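Local coordinates for protein similar to N-acetyltransferase (Staphylococcus aureus subsp. aureus, PDB 4MBU) that probably transfers an acetyl group from acetyl-coenzyme A to an amine of an acceptor substrate, as a GNAT-family enzyme, at residues P77-V89 / L106-A120. Sequence-based numbering, arbitrary orientation.
Sequences PAYQYTIEHSIYV and LIVEAKAKGYRTLVA
Ile83 and Leu118 pair in parallel register where strand 82-89 meets strand 117-120, the axes 4.6 Å apart and splayed by 39°, while helix 106-112 returns nearly antiparallel to strand 82-89. Tyr81 O takes two donors at the mouth of the pair: Arg116 N at 2.8 Å, in the carbonyl plane on a lone pair, and Thr117 N, tilted from that plane. Beyond them the bonds Ile83 N to Thr117 O, Val119 N to Ile83 O and His85 N to Val119 O alternate between the strands.

On the helix side, Ile83 places its two branches differently. CG2 sits over one face of the Tyr115 ring in a CH-pi contact, 3.7 Å from the ring centroid and 15° off its normal, while the ring edge meets Gln80 O in plane. CG1 lies between the backbone N and the carbonyl carbon (chi1 39°), which carries CD1 toward the helix to touch Ala110 CB at 3.6 Å and Leu118 CD1. The His85 and Leu118 side chains cross at about a right angle, with His85 ND1 3.4 Å from Leu118 CD1; the CE1 of His85 meets Ala120 CB, and its NE2 hydrogen-bonds to His133 NE2. Leu106 CD1 reaches both His85 CD2, at 3.8 Å, and Ile87 CG1.

The other sheet face carries Thr82 and Thr117 side by side and Val119, whose CG2 meets Thr82 CG2. Thr82 OG1 and Thr117 OG1 hydrogen-bond to Val147 O and Asn146 O of the second subunit, respectively, and Glu84 forms a salt bridge with Arg74 of that subunit, so this face joins the subunit interface. Gly114 ends the helix in a Schellman motif, and the chain turns into strand 117-123 to close a beta-alpha-beta crossover; strand 63-72 lies beside strand 82-89, and strand 153-163 beside strand 117-123.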
loop_
_atom_site.group_PDB
_atom_site.type_symbol
_atom_site.label_atom_id
_atom_site.label_comp_id
_atom_site.label_asym_id
_atom_site.label_seq_id
_atom_site.Cartn_x
_atom_site.Cartn_y
_atom_site.Cartn_z
ATOM N N PRO A 77 -8.211 26.042 10.143
ATOM C CA PRO A 77 -9.657 26.148 9.890
ATOM C C PRO A 77 -10.175 25.466 8.610
ATOM O O PRO A 77 -11.294 24.958 8.615
ATOM C CB PRO A 77 -9.878 27.659 9.810
ATOM C CG PRO A 77 -8.854 28.215 10.748
ATOM C CD PRO A 77 -7.633 27.335 10.563
ATOM N N ALA A 78 -9.399 25.448 7.534
ATOM C CA ALA A 78 -9.895 24.845 6.292
ATOM C C ALA A 78 -9.943 23.312 6.302
ATOM O O ALA A 78 -10.449 22.703 5.346
ATOM C CB ALA A 78 -9.122 25.349 5.099
ATOM N N TYR A 79 -9.412 22.691 7.360
ATOM C CA TYR A 79 -9.535 21.234 7.534
ATOM C C TYR A 79 -10.809 20.875 8.288
ATOM O O TYR A 79 -10.949 19.746 8.779
ATOM C CB TYR A 79 -8.349 20.679 8.327
ATOM C CG TYR A 79 -7.026 20.686 7.599
ATOM C CD1 TYR A 79 -6.136 21.738 7.751
ATOM C CD2 TYR A 79 -6.663 19.629 6.774
ATOM C CE1 TYR A 79 -4.911 21.740 7.096
ATOM C CE2 TYR A 79 -5.452 19.619 6.113
ATOM C CZ TYR A 79 -4.584 20.679 6.280
ATOM O OH TYR A 79 -3.390 20.669 5.626
ATOM N N GLN A 80 -11.738 21.821 8.394
ATOM C CA GLN A 80 -12.878 21.628 9.297
ATOM C C GLN A 80 -13.793 20.466 8.915
ATOM O O GLN A 80 -14.444 19.892 9.779
ATOM C CB GLN A 80 -13.693 22.911 9.459
ATOM C CG GLN A 80 -14.404 23.359 8.205
ATOM C CD GLN A 80 -15.082 24.705 8.386
ATOM O OE1 GLN A 80 -14.973 25.597 7.535
ATOM N NE2 GLN A 80 -15.795 24.857 9.499
ATOM N N TYR A 81 -13.848 20.103 7.641
ATOM C CA TYR A 81 -14.685 18.956 7.286
ATOM C C TYR A 81 -13.943 17.615 7.357
ATOM O O TYR A 81 -14.490 16.565 6.997
ATOM C CB TYR A 81 -15.354 19.167 5.932
ATOM C CG TYR A 81 -16.188 20.414 5.894
ATOM C CD1 TYR A 81 -17.350 20.516 6.645
ATOM C CD2 TYR A 81 -15.812 21.499 5.116
ATOM C CE1 TYR A 81 -18.117 21.667 6.616
ATOM C CE2 TYR A 81 -16.572 22.650 5.077
ATOM C CZ TYR A 81 -17.723 22.729 5.829
ATOM O OH TYR A 81 -18.486 23.876 5.792
ATOM N N THR A 82 -12.708 17.651 7.853
ATOM C CA THR A 82 -11.879 16.444 7.950
ATOM C C THR A 82 -11.674 16.098 9.415
ATOM O O THR A 82 -11.327 16.972 10.224
ATOM C CB THR A 82 -10.496 16.672 7.323
ATOM O OG1 THR A 82 -10.659 17.039 5.951
ATOM C CG2 THR A 82 -9.634 15.421 7.412
ATOM N N ILE A 83 -11.895 14.828 9.758
ATOM C CA ILE A 83 -11.617 14.340 11.105
ATOM C C ILE A 83 -10.703 13.124 11.038
ATOM O O ILE A 83 -10.689 12.409 10.044
ATOM C CB ILE A 83 -12.925 13.944 11.846
ATOM C CG1 ILE A 83 -13.883 13.273 10.870
ATOM C CG2 ILE A 83 -13.594 15.177 12.482
ATOM C CD1 ILE A 83 -15.082 12.622 11.533
ATOM N N GLU A 84 -9.936 12.889 12.093
ATOM C CA GLU A 84 -9.140 11.677 12.188
ATOM C C GLU A 84 -9.657 10.879 13.363
ATOM O O GLU A 84 -9.928 11.442 14.441
ATOM C CB GLU A 84 -7.664 12.004 12.400
ATOM C CG GLU A 84 -6.812 10.766 12.710
ATOM C CD GLU A 84 -5.322 11.070 12.746
ATOM O OE1 GLU A 84 -4.936 12.224 12.436
ATOM O OE2 GLU A 84 -4.529 10.152 13.073
ATOM N N HIS A 85 -9.803 9.573 13.168
ATOM C CA HIS A 85 -10.297 8.731 14.258
ATOM C C HIS A 85 -9.241 7.786 14.795
ATOM O O HIS A 85 -8.214 7.543 14.157
ATOM C CB HIS A 85 -11.496 7.902 13.811
ATOM C CG HIS A 85 -11.145 6.836 12.829
ATOM N ND1 HIS A 85 -10.916 7.099 11.497
ATOM C CD2 HIS A 85 -10.980 5.501 12.985
ATOM C CE1 HIS A 85 -10.626 5.969 10.872
ATOM N NE2 HIS A 85 -10.663 4.988 11.753
ATOM N N SER A 86 -9.513 7.245 15.978
ATOM C CA SER A 86 -8.690 6.182 16.538
ATOM C C SER A 86 -9.544 5.182 17.305
ATOM O O SER A 86 -10.589 5.530 17.880
ATOM C CB SER A 86 -7.553 6.744 17.399
ATOM O OG SER A 86 -7.982 7.824 18.193
ATOM N N ILE A 87 -9.103 3.929 17.276
ATOM C CA ILE A 87 -9.823 2.818 17.882
ATOM C C ILE A 87 -8.824 1.958 18.645
ATOM O O ILE A 87 -7.757 1.638 18.128
ATOM C CB ILE A 87 -10.479 1.927 16.816
ATOM C CG1 ILE A 87 -11.507 2.704 15.990
ATOM C CG2 ILE A 87 -11.140 0.695 17.451
ATOM C CD1 ILE A 87 -11.905 1.964 14.715
ATOM N N TYR A 88 -9.177 1.580 19.869
ATOM C CA TYR A 88 -8.327 0.721 20.684
ATOM C C TYR A 88 -9.157 -0.397 21.294
ATOM O O TYR A 88 -10.214 -0.152 21.872
ATOM C CB TYR A 88 -7.653 1.538 21.783
ATOM C CG TYR A 88 -6.820 2.682 21.262
ATOM C CD1 TYR A 88 -5.518 2.476 20.845
ATOM C CD2 TYR A 88 -7.343 3.962 21.182
ATOM C CE1 TYR A 88 -4.756 3.503 20.376
ATOM C CE2 TYR A 88 -6.587 5.005 20.712
ATOM C CZ TYR A 88 -5.291 4.761 20.308
ATOM O OH TYR A 88 -4.514 5.778 19.827
ATOM N N VAL A 89 -8.684 -1.626 21.138
ATOM C CA VAL A 89 -9.380 -2.801 21.652
ATOM C C VAL A 89 -8.467 -3.507 22.643
ATOM O O VAL A 89 -7.270 -3.670 22.376
ATOM C CB VAL A 89 -9.743 -3.788 20.516
ATOM C CG1 VAL A 89 -10.303 -5.076 21.091
ATOM C CG2 VAL A 89 -10.746 -3.159 19.551
ATOM N N LEU A 106 -18.417 5.037 14.684
ATOM C CA LEU A 106 -17.688 6.263 14.340
ATOM C C LEU A 106 -18.158 6.824 13.011
ATOM O O LEU A 106 -18.410 8.023 12.897
ATOM C CB LEU A 106 -16.176 6.012 14.257
ATOM C CG LEU A 106 -15.422 5.791 15.567
ATOM C CD1 LEU A 106 -13.953 5.402 15.279
ATOM C CD2 LEU A 106 -15.499 7.037 16.448
ATOM N N ILE A 107 -18.265 5.958 12.005
ATOM C CA ILE A 107 -18.697 6.393 10.679
ATOM C C ILE A 107 -20.115 6.964 10.725
ATOM O O ILE A 107 -20.363 8.034 10.167
ATOM C CB ILE A 107 -18.608 5.264 9.621
ATOM C CG1 ILE A 107 -17.154 4.856 9.394
ATOM C CG2 ILE A 107 -19.186 5.727 8.288
ATOM C CD1 ILE A 107 -17.006 3.722 8.405
ATOM N N VAL A 108 -21.044 6.273 11.388
ATOM C CA VAL A 108 -22.404 6.829 11.468
ATOM C C VAL A 108 -22.410 8.208 12.152
ATOM O O VAL A 108 -23.110 9.134 11.711
ATOM C CB VAL A 108 -23.472 5.858 12.098
ATOM C CG1 VAL A 108 -23.352 4.438 11.525
ATOM C CG2 VAL A 108 -23.395 5.835 13.615
ATOM N N GLU A 109 -21.610 8.360 13.204
ATOM C CA GLU A 109 -21.548 9.654 13.882
ATOM C C GLU A 109 -20.939 10.734 12.981
ATOM O O GLU A 109 -21.416 11.874 12.949
ATOM C CB GLU A 109 -20.746 9.537 15.180
ATOM C CG GLU A 109 -20.878 10.734 16.101
ATOM C CD GLU A 109 -22.227 10.788 16.812
ATOM O OE1 GLU A 109 -23.067 9.882 16.599
ATOM O OE2 GLU A 109 -22.445 11.742 17.592
ATOM N N ALA A 110 -19.892 10.365 12.245
ATOM C CA ALA A 110 -19.205 11.284 11.334
ATOM C C ALA A 110 -20.141 11.786 10.246
ATOM O O ALA A 110 -20.136 12.979 9.905
ATOM C CB ALA A 110 -17.999 10.601 10.709
ATOM N N LYS A 111 -20.921 10.870 9.680
ATOM C CA LYS A 111 -21.895 11.247 8.668
ATOM C C LYS A 111 -22.971 12.146 9.267
ATOM O O LYS A 111 -23.353 13.142 8.657
ATOM C CB LYS A 111 -22.537 10.011 8.030
ATOM C CG LYS A 111 -21.597 9.174 7.160
ATOM C CD LYS A 111 -22.356 7.983 6.582
ATOM C CE LYS A 111 -21.460 7.034 5.784
ATOM N NZ LYS A 111 -21.288 7.450 4.364
ATOM N N ALA A 112 -23.453 11.807 10.460
ATOM C CA ALA A 112 -24.530 12.603 11.076
ATOM C C ALA A 112 -24.102 14.034 11.420
ATOM O O ALA A 112 -24.930 14.957 11.461
ATOM C CB ALA A 112 -25.092 11.905 12.305
ATOM N N LYS A 113 -22.810 14.223 11.666
ATOM C CA LYS A 113 -22.293 15.550 11.981
ATOM C C LYS A 113 -21.800 16.303 10.736
ATOM O O LYS A 113 -21.250 17.391 10.848
ATOM C CB LYS A 113 -21.200 15.460 13.048
ATOM C CG LYS A 113 -21.709 14.968 14.403
ATOM C CD LYS A 113 -20.579 14.846 15.425
ATOM C CE LYS A 113 -20.901 15.608 16.708
ATOM N NZ LYS A 113 -22.236 15.225 17.260
ATOM N N GLY A 114 -21.990 15.717 9.556
ATOM C CA GLY A 114 -21.724 16.421 8.312
ATOM C C GLY A 114 -20.271 16.550 7.877
ATOM O O GLY A 114 -19.943 17.413 7.059
ATOM N N TYR A 115 -19.386 15.712 8.409
ATOM C CA TYR A 115 -18.001 15.751 7.961
ATOM C C TYR A 115 -17.907 15.189 6.545
ATOM O O TYR A 115 -18.828 14.514 6.074
ATOM C CB TYR A 115 -17.085 15.011 8.946
ATOM C CG TYR A 115 -16.999 15.715 10.289
ATOM C CD1 TYR A 115 -16.240 16.865 10.434
ATOM C CD2 TYR A 115 -17.694 15.241 11.403
ATOM C CE1 TYR A 115 -16.155 17.521 11.647
ATOM C CE2 TYR A 115 -17.615 15.894 12.634
ATOM C CZ TYR A 115 -16.844 17.034 12.739
ATOM O OH TYR A 115 -16.741 17.701 13.935
ATOM N N ARG A 116 -16.809 15.483 5.857
ATOM C CA ARG A 116 -16.629 15.031 4.479
ATOM C C ARG A 116 -15.653 13.872 4.407
ATOM O O ARG A 116 -15.842 12.930 3.630
ATOM C CB ARG A 116 -16.104 16.177 3.603
ATOM C CG ARG A 116 -15.748 15.738 2.158
ATOM C CD ARG A 116 -16.990 15.232 1.425
ATOM N NE ARG A 116 -16.703 14.538 0.169
ATOM C CZ ARG A 116 -16.597 15.136 -1.019
ATOM N NH1 ARG A 116 -16.727 16.456 -1.120
ATOM N NH2 ARG A 116 -16.348 14.414 -2.109
ATOM N N THR A 117 -14.599 13.953 5.219
ATOM C CA THR A 117 -13.453 13.062 5.071
ATOM C C THR A 117 -12.991 12.518 6.417
ATOM O O THR A 117 -12.698 13.289 7.349
ATOM C CB THR A 117 -12.287 13.792 4.367
ATOM O OG1 THR A 117 -12.727 14.229 3.072
ATOM C CG2 THR A 117 -11.074 12.874 4.216
ATOM N N LEU A 118 -12.944 11.188 6.517
ATOM C CA LEU A 118 -12.470 10.521 7.734
ATOM C C LEU A 118 -11.102 9.887 7.472
ATOM O O LEU A 118 -10.939 9.098 6.532
ATOM C CB LEU A 118 -13.490 9.474 8.205
ATOM C CG LEU A 118 -13.221 8.663 9.484
ATOM C CD1 LEU A 118 -13.049 9.602 10.659
ATOM C CD2 LEU A 118 -14.368 7.700 9.756
ATOM N N VAL A 119 -10.124 10.240 8.302
ATOM C CA VAL A 119 -8.734 9.811 8.120
ATOM C C VAL A 119 -8.261 8.905 9.273
ATOM O O VAL A 119 -8.562 9.147 10.453
ATOM C CB VAL A 119 -7.763 11.019 8.003
ATOM C CG1 VAL A 119 -6.335 10.534 7.761
ATOM C CG2 VAL A 119 -8.185 11.975 6.881
ATOM N N ALA A 120 -7.556 7.839 8.900
ATOM C CA ALA A 120 -6.900 6.940 9.837
ATOM C C ALA A 120 -5.404 7.010 9.611
ATOM O O ALA A 120 -4.929 6.833 8.479
ATOM C CB ALA A 120 -7.367 5.512 9.626
#